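Local coordinates for taurine:2-oxoglutarate aminotransferase (PDB 6JIX), which probably transfers the amino group of taurine to 2-oxoglutarate, using pyridoxal 5'-phosphate as its cofactor, at residues F106-F111 and V295-S300; E356-V361 and K435-L440; S13-Y18 and G28-I33; G155-F160 and F410-N415. All coordinates share one frame; numbering follows the deposited sequence.

In the fold
From the N terminus, contact 3 closes first, pinning the loop at 28-33 back onto helix 8-18, and it is complete before any other contact opens. Contact 1 then joins strands 107-113 and 291-296 at the edge of the large sheet, with the start of helix 297-305. Contact 4 opens inside that span, at 155-160, and closes only at 410-415, so it crosses contact 1 and ties the loop before helix 159-162 to the C-terminal part of the chain. Contact 2 opens at 356-361, crosses contact 4 in turn and closes on helix 426-447. Contacts 1 and 3 both touch the second subunit; contacts 1 and 2 lie about 45 Å apart, centre to centre.

Contact 1 (F106-F111 and V295-S300); sequences FYQRVF and VSKRIS
Lys297 NZ donates to Gln108 OE1 over 2.7 Å, arriving nearly along the C=O axis of the amide, and the same ammonium is held by the carbonyl of Pro104. Gln108 turns its other amide atom, NE2, to the backbone of Glu17 of the second subunit. Beside it, the CB and CG of Gln108 rest on Ser300, whose hydroxyl sits at the edge of the Arg109 guanidinium and takes a weak bond from NE; the stronger partner of that arginine is the carbonyl of Ser16 of the second subunit. The backbones form the antiparallel edge of the seven-stranded sheet of the fold type I aminotransferases, strand 107-113 being its outer strand within the chain. Gln108 N binds Val295 O at 3.0 Å and Val295 N binds Arg109 O at 3.1 Å. Between the non-hydrogen-bonded pair Tyr107-Ser296 and the hydrogen-bonded pair Arg109-Val295 the register slips by one residue, a beta bulge. At Ser296 the strand gives way to a helix. Ser296 OG, set between the backbone N and the carbonyl carbon (chi1 66°), accepts from Ile299 N at 3.1 Å as the N-cap. Lys297 N, in the first turn, donates to Phe106 O, 2.8 Å away, and the Phe106 ring leans obliquely against Ser296 CB.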
loop_
_atom_site.group_PDB
_atom_site.type_symbol
_atom_site.label_atom_id
_atom_site.label_comp_id
_atom_site.label_asym_id
_atom_site.label_seq_id
_atom_site.Cartn_x
_atom_site.Cartn_y
_atom_site.Cartn_z
ATOM N N PHE A 106 -21.295 5.316 -17.105
ATOM C CA PHE A 106 -20.504 4.116 -17.301
ATOM C C PHE A 106 -19.964 3.502 -16.012
ATOM O O PHE A 106 -20.031 2.282 -15.841
ATOM C CB PHE A 106 -19.360 4.425 -18.262
ATOM C CG PHE A 106 -18.662 3.212 -18.733
ATOM C CD1 PHE A 106 -19.278 2.359 -19.629
ATOM C CD2 PHE A 106 -17.408 2.887 -18.247
ATOM C CE1 PHE A 106 -18.640 1.209 -20.067
ATOM C CE2 PHE A 106 -16.772 1.745 -18.682
ATOM C CZ PHE A 106 -17.391 0.905 -19.596
ATOM N N TYR A 107 -19.415 4.299 -15.097
ATOM C CA TYR A 107 -18.794 3.762 -13.891
ATOM C C TYR A 107 -19.769 3.791 -12.723
ATOM O O TYR A 107 -20.779 4.501 -12.740
ATOM C CB TYR A 107 -17.511 4.527 -13.536
ATOM C CG TYR A 107 -16.518 4.492 -14.667
ATOM C CD1 TYR A 107 -15.665 3.393 -14.845
ATOM C CD2 TYR A 107 -16.472 5.521 -15.606
ATOM C CE1 TYR A 107 -14.774 3.345 -15.912
ATOM C CE2 TYR A 107 -15.587 5.478 -16.670
ATOM C CZ TYR A 107 -14.746 4.395 -16.818
ATOM O OH TYR A 107 -13.881 4.377 -17.879
ATOM N N GLN A 108 -19.447 3.002 -11.698
ATOM C CA GLN A 108 -20.362 2.806 -10.582
ATOM C C GLN A 108 -19.678 2.937 -9.226
ATOM O O GLN A 108 -20.137 3.700 -8.373
ATOM C CB GLN A 108 -21.028 1.433 -10.683
ATOM C CG GLN A 108 -22.284 1.311 -9.842
ATOM C CD GLN A 108 -23.195 2.517 -9.998
ATOM O OE1 GLN A 108 -23.710 2.783 -11.087
ATOM N NE2 GLN A 108 -23.395 3.256 -8.914
ATOM N N ARG A 109 -18.586 2.218 -9.005
ATOM C CA ARG A 109 -18.004 2.143 -7.676
ATOM C C ARG A 109 -16.517 2.478 -7.733
ATOM O O ARG A 109 -15.907 2.536 -8.805
ATOM C CB ARG A 109 -18.230 0.756 -7.054
ATOM C CG ARG A 109 -19.668 0.296 -7.087
ATOM C CD ARG A 109 -19.846 -1.072 -6.415
ATOM N NE ARG A 109 -21.262 -1.373 -6.234
ATOM C CZ ARG A 109 -21.993 -0.924 -5.221
ATOM N NH1 ARG A 109 -21.429 -0.171 -4.292
ATOM N NH2 ARG A 109 -23.286 -1.211 -5.141
ATOM N N VAL A 110 -15.950 2.736 -6.554
ATOM C CA VAL A 110 -14.522 2.973 -6.385
ATOM C C VAL A 110 -13.989 2.053 -5.284
ATOM O O VAL A 110 -14.584 1.949 -4.200
ATOM C CB VAL A 110 -14.234 4.448 -6.057
ATOM C CG1 VAL A 110 -12.779 4.626 -5.686
ATOM C CG2 VAL A 110 -14.608 5.311 -7.239
ATOM N N PHE A 111 -12.875 1.381 -5.560
ATOM C CA PHE A 111 -12.214 0.533 -4.573
ATOM C C PHE A 111 -10.962 1.252 -4.083
ATOM O O PHE A 111 -9.965 1.334 -4.812
ATOM C CB PHE A 111 -11.859 -0.833 -5.154
ATOM C CG PHE A 111 -11.241 -1.752 -4.148
ATOM C CD1 PHE A 111 -12.010 -2.294 -3.126
ATOM C CD2 PHE A 111 -9.888 -2.021 -4.179
ATOM C CE1 PHE A 111 -11.453 -3.124 -2.182
ATOM C CE2 PHE A 111 -9.325 -2.845 -3.239
ATOM C CZ PHE A 111 -10.118 -3.398 -2.230
ATOM N N VAL A 295 -14.435 1.230 -11.195
ATOM C CA VAL A 295 -14.924 0.079 -11.933
ATOM C C VAL A 295 -16.230 0.447 -12.617
ATOM O O VAL A 295 -17.017 1.252 -12.118
ATOM C CB VAL A 295 -15.081 -1.170 -11.024
ATOM C CG1 VAL A 295 -13.807 -1.410 -10.223
ATOM C CG2 VAL A 295 -16.267 -1.029 -10.091
ATOM N N SER A 296 -16.449 -0.156 -13.779
ATOM C CA SER A 296 -17.646 0.013 -14.584
ATOM C C SER A 296 -18.891 -0.529 -13.869
ATOM O O SER A 296 -18.812 -1.276 -12.882
ATOM C CB SER A 296 -17.467 -0.734 -15.894
ATOM O OG SER A 296 -17.407 -2.122 -15.599
ATOM N N LYS A 297 -20.065 -0.147 -14.385
ATOM C CA LYS A 297 -21.310 -0.725 -13.879
ATOM C C LYS A 297 -21.321 -2.241 -14.039
ATOM O O LYS A 297 -21.719 -2.962 -13.122
ATOM C CB LYS A 297 -22.514 -0.125 -14.601
ATOM C CG LYS A 297 -23.059 1.169 -14.000
ATOM C CD LYS A 297 -23.983 1.916 -14.983
ATOM C CE LYS A 297 -23.914 3.434 -14.789
ATOM N NZ LYS A 297 -24.452 3.914 -13.471
ATOM N N ARG A 298 -20.875 -2.751 -15.191
ATOM C CA ARG A 298 -20.842 -4.200 -15.377
ATOM C C ARG A 298 -20.018 -4.859 -14.282
ATOM O O ARG A 298 -20.468 -5.807 -13.633
ATOM C CB ARG A 298 -20.298 -4.561 -16.762
ATOM N N ILE A 299 -18.805 -4.352 -14.050
ATOM C CA ILE A 299 -17.949 -4.922 -13.011
ATOM C C ILE A 299 -18.591 -4.765 -11.634
ATOM O O ILE A 299 -18.552 -5.683 -10.807
ATOM C CB ILE A 299 -16.549 -4.283 -13.071
ATOM C CG1 ILE A 299 -15.825 -4.716 -14.363
ATOM C CG2 ILE A 299 -15.758 -4.612 -11.818
ATOM C CD1 ILE A 299 -14.449 -4.088 -14.563
ATOM N N SER A 300 -19.184 -3.599 -11.353
ATOM C CA SER A 300 -19.899 -3.441 -10.088
ATOM C C SER A 300 -20.996 -4.493 -9.955
ATOM O O SER A 300 -21.179 -5.087 -8.882
ATOM C CB SER A 300 -20.464 -2.024 -9.978
ATOM O OG SER A 300 -21.369 -1.895 -8.891
#

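Contact 2 (E356-V361 and K435-L440); sequences EKHKCV and KLDKVL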
loop_
_atom_site.group_PDB
_atom_site.type_symbol
_atom_site.label_atom_id
_atom_site.label_comp_id
_atom_site.label_asym_id
_atom_site.label_seq_id
_atom_site.Cartn_x
_atom_site.Cartn_y
_atom_site.Cartn_z
ATOM N N GLU A 356 14.945 22.427 -31.632
ATOM C CA GLU A 356 15.622 23.222 -32.650
ATOM C C GLU A 356 16.945 23.800 -32.138
ATOM O O GLU A 356 17.874 24.001 -32.922
ATOM C CB GLU A 356 14.694 24.334 -33.154
ATOM N N LYS A 357 17.062 24.082 -30.845
ATOM C CA LYS A 357 18.229 24.820 -30.370
ATOM C C LYS A 357 19.407 23.959 -29.914
ATOM O O LYS A 357 20.512 24.492 -29.760
ATOM C CB LYS A 357 17.834 25.752 -29.213
ATOM C CG LYS A 357 18.981 26.661 -28.749
ATOM C CD LYS A 357 18.627 27.537 -27.550
ATOM C CE LYS A 357 19.895 28.014 -26.831
ATOM N NZ LYS A 357 19.671 29.215 -25.962
ATOM N N HIS A 358 19.223 22.669 -29.654
ATOM C CA HIS A 358 20.256 21.903 -28.960
ATOM C C HIS A 358 20.646 20.625 -29.704
ATOM O O HIS A 358 19.782 19.877 -30.183
ATOM C CB HIS A 358 19.800 21.578 -27.543
ATOM C CG HIS A 358 19.723 22.770 -26.638
ATOM N ND1 HIS A 358 20.813 23.249 -25.940
ATOM C CD2 HIS A 358 18.676 23.554 -26.283
ATOM C CE1 HIS A 358 20.445 24.286 -25.205
ATOM N NE2 HIS A 358 19.155 24.493 -25.398
ATOM N N LYS A 359 21.956 20.385 -29.808
ATOM C CA LYS A 359 22.420 19.171 -30.462
ATOM C C LYS A 359 22.027 17.935 -29.666
ATOM O O LYS A 359 21.875 16.859 -30.255
ATOM C CB LYS A 359 23.951 19.207 -30.648
ATOM N N CYS A 360 21.781 18.086 -28.360
ATOM C CA CYS A 360 21.527 16.972 -27.447
ATOM C C CYS A 360 20.048 16.616 -27.257
ATOM O O CYS A 360 19.747 15.685 -26.499
ATOM C CB CYS A 360 22.132 17.282 -26.076
ATOM S SG CYS A 360 21.116 18.454 -25.154
ATOM N N VAL A 361 19.117 17.303 -27.905
ATOM C CA VAL A 361 17.691 17.081 -27.676
ATOM C C VAL A 361 17.070 16.521 -28.952
ATOM O O VAL A 361 16.932 17.236 -29.956
ATOM C CB VAL A 361 16.973 18.364 -27.224
ATOM C CG1 VAL A 361 15.464 18.139 -27.168
ATOM C CG2 VAL A 361 17.503 18.835 -25.869
ATOM N N LYS A 435 16.508 27.833 -16.837
ATOM C CA LYS A 435 17.482 26.958 -16.187
ATOM C C LYS A 435 17.660 25.647 -16.966
ATOM O O LYS A 435 18.763 25.074 -16.995
ATOM C CB LYS A 435 17.061 26.703 -14.729
ATOM N N LEU A 436 16.584 25.149 -17.587
ATOM C CA LEU A 436 16.685 23.954 -18.413
ATOM C C LEU A 436 17.487 24.234 -19.677
ATOM O O LEU A 436 18.318 23.415 -20.091
ATOM C CB LEU A 436 15.285 23.454 -18.761
ATOM C CG LEU A 436 15.134 22.255 -19.699
ATOM C CD1 LEU A 436 15.761 20.974 -19.118
ATOM C CD2 LEU A 436 13.657 22.053 -19.987
ATOM N N ASP A 437 17.253 25.396 -20.296
ATOM C CA ASP A 437 18.021 25.789 -21.473
ATOM C C ASP A 437 19.503 25.919 -21.142
ATOM O O ASP A 437 20.356 25.457 -21.903
ATOM C CB ASP A 437 17.464 27.097 -22.033
ATOM C CG ASP A 437 18.258 27.610 -23.214
ATOM O OD1 ASP A 437 19.168 28.444 -23.008
ATOM O OD2 ASP A 437 17.973 27.181 -24.351
ATOM N N LYS A 438 19.831 26.554 -20.013
ATOM C CA LYS A 438 21.229 26.684 -19.617
ATOM C C LYS A 438 21.880 25.319 -19.472
ATOM O O LYS A 438 23.013 25.121 -19.919
ATOM C CB LYS A 438 21.370 27.458 -18.299
ATOM C CG LYS A 438 20.946 28.918 -18.336
ATOM C CD LYS A 438 21.017 29.496 -19.762
ATOM C CE LYS A 438 21.203 31.002 -19.724
ATOM N NZ LYS A 438 20.548 31.547 -18.498
ATOM N N VAL A 439 21.184 24.365 -18.841
ATOM C CA VAL A 439 21.790 23.060 -18.591
ATOM C C VAL A 439 21.944 22.276 -19.887
ATOM O O VAL A 439 22.953 21.590 -20.093
ATOM C CB VAL A 439 20.971 22.262 -17.564
ATOM C CG1 VAL A 439 21.400 20.792 -17.581
ATOM C CG2 VAL A 439 21.115 22.865 -16.159
ATOM N N LEU A 440 20.955 22.367 -20.784
ATOM C CA LEU A 440 21.066 21.684 -22.070
ATOM C C LEU A 440 22.291 22.168 -22.850
ATOM O O LEU A 440 22.963 21.378 -23.523
ATOM C CB LEU A 440 19.777 21.860 -22.878
ATOM C CG LEU A 440 18.541 21.260 -22.184
ATOM C CD1 LEU A 440 17.280 21.369 -23.026
ATOM C CD2 LEU A 440 18.788 19.813 -21.794
#
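The imidazole of His358 lies between two aliphatic groups, with Leu440 CB centred over one face and Lys357 CG, nearer the rim, over the other. The leucine carbon stands 3.5 Å from the ring centroid, close to the ring normal, in a CH-pi contact. At the ring edge, His358 NE2 donates in its own plane to Asp437 OD2 at 3.1 Å. The carboxylate is turned 66° from the ring, and NE2 meets OD2 from above the carboxylate plane. Lys357, extended beyond CG, crosses Asp437 at about a right angle; its NZ forms a salt bridge with Asp437 OD1 at 3.1 Å on the syn side, and a weak bond to OD2. Farther along the leucine, Leu440 CD1 meets Val361 CG2 at 3.8 Å, where the type I turn from His358 to Val361 leads from helix 336-357 into strand 361-367. The turn thus packs against helix 426-447, which supplies Asp444 as partner of His358 ND1. A leucine in place of His358 would probably cost Asp437 and Asp444 one donor each, leaving Asp437 to Lys357 and Asp444 to the backbone of the turn. Because both ring nitrogens donate to carboxylates, His358 is likely to be stabilised as the charged imidazolium, which would share with Lys357 the charge of Asp437.

Contact 3 (S13-Y18 and G28-I33); sequences SLHSEY and GPVKPI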
loop_
_atom_site.group_PDB
_atom_site.type_symbol
_atom_site.label_atom_id
_atom_site.label_comp_id
_atom_site.label_asym_id
_atom_site.label_seq_id
_atom_site.Cartn_x
_atom_site.Cartn_y
_atom_site.Cartn_z
ATOM N N SER A 13 21.924 12.995 8.824
ATOM C CA SER A 13 22.741 11.942 9.413
ATOM C C SER A 13 21.883 10.754 9.832
ATOM O O SER A 13 22.232 9.599 9.558
ATOM C CB SER A 13 23.533 12.502 10.597
ATOM O OG SER A 13 23.730 11.524 11.612
ATOM N N LEU A 14 20.776 11.018 10.538
ATOM C CA LEU A 14 19.880 9.943 10.957
ATOM C C LEU A 14 19.294 9.209 9.756
ATOM O O LEU A 14 19.137 7.983 9.783
ATOM C CB LEU A 14 18.775 10.497 11.859
ATOM C CG LEU A 14 19.330 10.950 13.207
ATOM C CD1 LEU A 14 18.330 10.725 14.293
ATOM C CD2 LEU A 14 20.594 10.175 13.497
ATOM N N HIS A 15 18.944 9.941 8.699
ATOM C CA HIS A 15 18.443 9.283 7.496
ATOM C C HIS A 15 19.509 8.370 6.895
ATOM O O HIS A 15 19.232 7.218 6.544
ATOM C CB HIS A 15 17.972 10.321 6.468
ATOM C CG HIS A 15 17.600 9.726 5.140
ATOM N ND1 HIS A 15 16.293 9.601 4.719
ATOM C CD2 HIS A 15 18.367 9.212 4.147
ATOM C CE1 HIS A 15 16.271 9.033 3.526
ATOM N NE2 HIS A 15 17.515 8.789 3.154
ATOM N N SER A 16 20.737 8.882 6.758
ATOM C CA SER A 16 21.811 8.105 6.148
ATOM C C SER A 16 22.124 6.845 6.934
ATOM O O SER A 16 22.611 5.862 6.365
ATOM C CB SER A 16 23.070 8.960 6.036
ATOM O OG SER A 16 23.128 9.575 4.773
ATOM N N GLU A 17 21.835 6.854 8.231
ATOM C CA GLU A 17 22.216 5.792 9.148
ATOM C C GLU A 17 21.089 4.806 9.430
ATOM O O GLU A 17 21.357 3.616 9.636
ATOM C CB GLU A 17 22.699 6.415 10.462
ATOM C CG GLU A 17 23.631 5.573 11.326
ATOM C CD GLU A 17 23.873 6.204 12.705
ATOM O OE1 GLU A 17 24.140 5.440 13.666
ATOM O OE2 GLU A 17 23.786 7.459 12.823
ATOM N N TYR A 18 19.835 5.269 9.437
ATOM C CA TYR A 18 18.714 4.487 9.940
ATOM C C TYR A 18 17.567 4.292 8.957
ATOM O O TYR A 18 16.695 3.463 9.226
ATOM C CB TYR A 18 18.138 5.140 11.206
ATOM C CG TYR A 18 19.021 5.065 12.422
ATOM C CD1 TYR A 18 18.994 3.955 13.254
ATOM C CD2 TYR A 18 19.869 6.111 12.753
ATOM C CE1 TYR A 18 19.798 3.883 14.376
ATOM C CE2 TYR A 18 20.681 6.047 13.885
ATOM C CZ TYR A 18 20.640 4.929 14.690
ATOM O OH TYR A 18 21.431 4.852 15.812
ATOM N N GLY A 28 24.208 6.689 1.551
ATOM C CA GLY A 28 24.825 7.765 0.827
ATOM C C GLY A 28 24.644 9.109 1.528
ATOM O O GLY A 28 24.053 9.201 2.614
ATOM N N PRO A 29 25.164 10.168 0.914
ATOM C CA PRO A 29 24.784 11.519 1.344
ATOM C C PRO A 29 23.347 11.824 0.927
ATOM O O PRO A 29 22.815 11.239 -0.022
ATOM C CB PRO A 29 25.793 12.413 0.615
ATOM C CG PRO A 29 26.130 11.644 -0.627
ATOM C CD PRO A 29 26.018 10.181 -0.290
ATOM N N VAL A 30 22.726 12.785 1.616
ATOM C CA VAL A 30 21.312 13.082 1.369
ATOM C C VAL A 30 21.004 14.546 1.688
ATOM O O VAL A 30 21.507 15.113 2.667
ATOM C CB VAL A 30 20.403 12.140 2.184
ATOM C CG1 VAL A 30 20.729 12.256 3.651
ATOM C CG2 VAL A 30 18.950 12.447 1.907
ATOM N N LYS A 31 20.154 15.149 0.853
ATOM C CA LYS A 31 19.693 16.514 1.076
ATOM C C LYS A 31 18.534 16.506 2.072
ATOM O O LYS A 31 17.523 15.836 1.825
ATOM C CB LYS A 31 19.265 17.144 -0.246
ATOM C CG LYS A 31 19.415 18.671 -0.292
ATOM C CD LYS A 31 19.273 19.252 -1.705
ATOM C CE LYS A 31 20.042 18.444 -2.749
ATOM N NZ LYS A 31 21.506 18.731 -2.771
ATOM N N PRO A 32 18.640 17.218 3.212
ATOM C CA PRO A 32 17.512 17.285 4.155
ATOM C C PRO A 32 16.552 18.426 3.834
ATOM O O PRO A 32 16.988 19.562 3.622
ATOM C CB PRO A 32 18.210 17.486 5.503
ATOM C CG PRO A 32 19.412 18.303 5.151
ATOM C CD PRO A 32 19.820 17.930 3.734
ATOM N N ILE A 33 15.255 18.126 3.742
ATOM C CA ILE A 33 14.235 19.097 3.370
ATOM C C ILE A 33 13.445 19.474 4.614
ATOM O O ILE A 33 12.952 18.601 5.344
ATOM C CB ILE A 33 13.319 18.557 2.263
ATOM C CG1 ILE A 33 14.129 18.370 0.983
ATOM C CG2 ILE A 33 12.182 19.514 1.993
ATOM C CD1 ILE A 33 14.679 19.647 0.406
#
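Val30 places its CG2 over one face of the His15 ring, offset toward the rim, 4.2 Å from the centroid and 23° off the normal, a CH-pi contact. Its other methyl, CG1, lies 3.9 Å from His15 CD2 and also 3.8 Å from Ser16 OG, so one branched side chain reaches both helix residues. The valine can do so because CG2 is anti to its backbone N while CG1 sits between that N and the carbonyl carbon (chi1 57°). The ring in turn is swung out from helix 8-18 with CG anti to the backbone N (chi1 173°). Its NE2 is hydrogen-bonded to Gln21 OE1, and Gln21 belongs to a glutamate pocket with Ser22, Trp23 and His24. With the valine methyls cut back to an alanine here, a gap is likely to open over the imidazole face, and the ring would lose the methyl that covers it on this side. Ser16 belongs to this packed part too: its OG points at Gly28 O, and a hydrogen bond there is plausible, but the modelled separation is too short to be trusted.

The outer side of the contact is looser. Gly28 lies at its margin, Pro29 is exposed and turned away from the helix, and the whole interface buries only 168 Å².

Val30 also touches Ala12, and Pro32 continues along the same helix against Val11 and Ala12, so the chain from Gly28 onward runs beside helix 8-18 before entering strand 33-37. On the dimer side, His15 and Leu14 pack on Ser92 in helix 89-102 of the second subunit, and Tyr18, Lys31 and Ile33 make backbone hydrogen bonds to that subunit.

Contact 4 (G155-F160 and F410-N415); sequences GDWRRF and FGRETN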
loop_
_atom_site.group_PDB
_atom_site.type_symbol
_atom_site.label_atom_id
_atom_site.label_comp_id
_atom_site.label_asym_id
_atom_site.label_seq_id
_atom_site.Cartn_x
_atom_site.Cartn_y
_atom_site.Cartn_z
ATOM N N GLY A 155 6.767 -3.448 -17.084
ATOM C CA GLY A 155 7.712 -3.749 -18.147
ATOM C C GLY A 155 9.170 -3.449 -17.852
ATOM O O GLY A 155 10.054 -4.225 -18.250
ATOM N N ASP A 156 9.456 -2.338 -17.167
ATOM C CA ASP A 156 10.849 -1.924 -17.076
ATOM C C ASP A 156 11.616 -2.831 -16.105
ATOM O O ASP A 156 11.045 -3.640 -15.361
ATOM C CB ASP A 156 10.971 -0.427 -16.726
ATOM C CG ASP A 156 10.546 -0.076 -15.282
ATOM O OD1 ASP A 156 10.053 1.068 -15.082
ATOM O OD2 ASP A 156 10.720 -0.910 -14.354
ATOM N N TRP A 157 12.942 -2.689 -16.139
ATOM C CA TRP A 157 13.850 -3.658 -15.540
ATOM C C TRP A 157 13.718 -3.770 -14.027
ATOM O O TRP A 157 14.301 -4.690 -13.447
ATOM C CB TRP A 157 15.292 -3.300 -15.920
ATOM C CG TRP A 157 15.687 -1.845 -15.672
ATOM C CD1 TRP A 157 15.766 -0.847 -16.603
ATOM C CD2 TRP A 157 16.086 -1.258 -14.422
ATOM N NE1 TRP A 157 16.167 0.325 -16.007
ATOM C CE2 TRP A 157 16.376 0.100 -14.673
ATOM C CE3 TRP A 157 16.226 -1.747 -13.121
ATOM C CZ2 TRP A 157 16.794 0.974 -13.670
ATOM C CZ3 TRP A 157 16.633 -0.870 -12.117
ATOM C CH2 TRP A 157 16.911 0.473 -12.401
ATOM N N ARG A 158 12.975 -2.878 -13.371
ATOM C CA ARG A 158 12.743 -3.041 -11.938
ATOM C C ARG A 158 11.966 -4.313 -11.618
ATOM O O ARG A 158 11.909 -4.711 -10.445
ATOM C CB ARG A 158 12.026 -1.809 -11.391
ATOM C CG ARG A 158 12.911 -0.554 -11.381
ATOM C CD ARG A 158 12.179 0.615 -10.790
ATOM N NE ARG A 158 11.319 1.244 -11.782
ATOM C CZ ARG A 158 10.638 2.363 -11.569
ATOM N NH1 ARG A 158 10.710 2.963 -10.390
ATOM N NH2 ARG A 158 9.890 2.880 -12.535
ATOM N N ARG A 159 11.348 -4.933 -12.629
ATOM C CA ARG A 159 10.696 -6.231 -12.491
ATOM C C ARG A 159 11.687 -7.389 -12.289
ATOM O O ARG A 159 11.313 -8.405 -11.692
ATOM C CB ARG A 159 9.833 -6.482 -13.737
ATOM C CG ARG A 159 9.738 -7.942 -14.166
ATOM C CD ARG A 159 8.601 -8.138 -15.138
ATOM N NE ARG A 159 8.863 -7.408 -16.367
ATOM C CZ ARG A 159 9.587 -7.882 -17.376
ATOM N NH1 ARG A 159 10.114 -9.095 -17.300
ATOM N NH2 ARG A 159 9.787 -7.144 -18.464
ATOM N N PHE A 160 12.942 -7.253 -12.746
ATOM C CA PHE A 160 13.875 -8.379 -12.724
ATOM C C PHE A 160 14.109 -8.870 -11.295
ATOM O O PHE A 160 14.190 -10.086 -11.046
ATOM C CB PHE A 160 15.198 -7.995 -13.401
ATOM C CG PHE A 160 15.055 -7.559 -14.837
ATOM C CD1 PHE A 160 13.841 -7.690 -15.516
ATOM C CD2 PHE A 160 16.138 -7.016 -15.517
ATOM C CE1 PHE A 160 13.703 -7.265 -16.855
ATOM C CE2 PHE A 160 16.020 -6.592 -16.847
ATOM C CZ PHE A 160 14.796 -6.708 -17.520
ATOM N N PHE A 410 13.434 14.824 -12.317
ATOM C CA PHE A 410 14.027 13.501 -12.433
ATOM C C PHE A 410 13.721 12.979 -13.822
ATOM O O PHE A 410 12.968 13.586 -14.584
ATOM C CB PHE A 410 13.503 12.539 -11.351
ATOM C CG PHE A 410 12.126 11.982 -11.642
ATOM C CD1 PHE A 410 10.983 12.755 -11.431
ATOM C CD2 PHE A 410 11.969 10.685 -12.128
ATOM C CE1 PHE A 410 9.704 12.246 -11.709
ATOM C CE2 PHE A 410 10.691 10.170 -12.406
ATOM C CZ PHE A 410 9.563 10.948 -12.198
ATOM N N GLY A 411 14.299 11.827 -14.136
ATOM C CA GLY A 411 14.008 11.160 -15.390
ATOM C C GLY A 411 14.301 9.686 -15.238
ATOM O O GLY A 411 14.826 9.234 -14.219
ATOM N N ARG A 412 13.896 8.930 -16.250
ATOM C CA ARG A 412 14.279 7.533 -16.383
ATOM C C ARG A 412 14.895 7.341 -17.755
ATOM O O ARG A 412 14.666 8.128 -18.680
ATOM C CB ARG A 412 13.088 6.589 -16.175
ATOM C CG ARG A 412 12.680 6.480 -14.690
ATOM C CD ARG A 412 11.825 5.255 -14.417
ATOM N NE ARG A 412 12.570 4.025 -14.653
ATOM C CZ ARG A 412 13.246 3.380 -13.712
ATOM N NH1 ARG A 412 13.264 3.839 -12.463
ATOM N NH2 ARG A 412 13.904 2.277 -14.023
ATOM N N GLU A 413 15.735 6.321 -17.876
ATOM C CA GLU A 413 16.321 5.964 -19.170
ATOM C C GLU A 413 17.036 7.186 -19.742
ATOM O O GLU A 413 17.996 7.672 -19.114
ATOM C CB GLU A 413 15.215 5.384 -20.059
ATOM C CG GLU A 413 14.740 3.993 -19.668
ATOM C CD GLU A 413 15.795 3.188 -18.919
ATOM O OE1 GLU A 413 16.963 3.109 -19.385
ATOM O OE2 GLU A 413 15.445 2.627 -17.859
ATOM N N THR A 414 16.644 7.690 -20.911
ATOM C CA THR A 414 17.350 8.741 -21.631
ATOM C C THR A 414 16.563 10.047 -21.612
ATOM O O THR A 414 16.765 10.902 -22.482
ATOM C CB THR A 414 17.643 8.295 -23.081
ATOM O OG1 THR A 414 18.785 8.978 -23.609
ATOM C CG2 THR A 414 16.473 8.565 -24.023
ATOM N N ASN A 415 15.668 10.218 -20.628
ATOM C CA ASN A 415 14.722 11.326 -20.616
ATOM C C ASN A 415 14.907 12.238 -19.421
ATOM O O ASN A 415 15.361 11.826 -18.351
ATOM C CB ASN A 415 13.284 10.835 -20.623
ATOM C CG ASN A 415 13.050 9.829 -21.699
ATOM O OD1 ASN A 415 13.060 8.612 -21.451
ATOM N ND2 ASN A 415 12.895 10.314 -22.926
#
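Arg158 and Arg412 both bend at chi3, to -82° and 65°, and these kinks lay their guanidinium groups flat on one another. The chains come from opposite directions, the centres are 3.5 Å apart and the planes differ by 6°, with Arg412 NH1 over the middle of the Arg158 group. Asp156 supplies the countercharge. Its OD1 takes Arg158 NH2 at 3.1 Å, within the guanidinium plane and on the syn side, and OD2 of Asp156, the first residue of the type I turn, accepts from Arg158 N as a capping bond. Toward Arg412 the same OD1 makes only a long salt bridge, 3.9 Å to NE, lying over the face of that group so that no N-H points at it. Asn225 gives OD1 a further hydrogen bond. Arg412 NH2 approaches the indole of Trp157 at a slant, 3.2 Å from CZ2, while Trp157 NE1 donates to the syn lone pair of Glu413 OE2 at 3.0 Å, the ring and carboxylate being nearly perpendicular. The other oxygen, OE1, is held by the backbone N of His389, whose ring stacks on the indole. Arg158 also makes cation-pi contacts with Tyr143, of the cofactor pocket, and Trp23, which binds glutamate. The contact thus lies beside the active site, joining the loop that leads into helix 159-162 to the type II' turn at 412-415, whose last residue begins strand 415-418, next to strand 370-376.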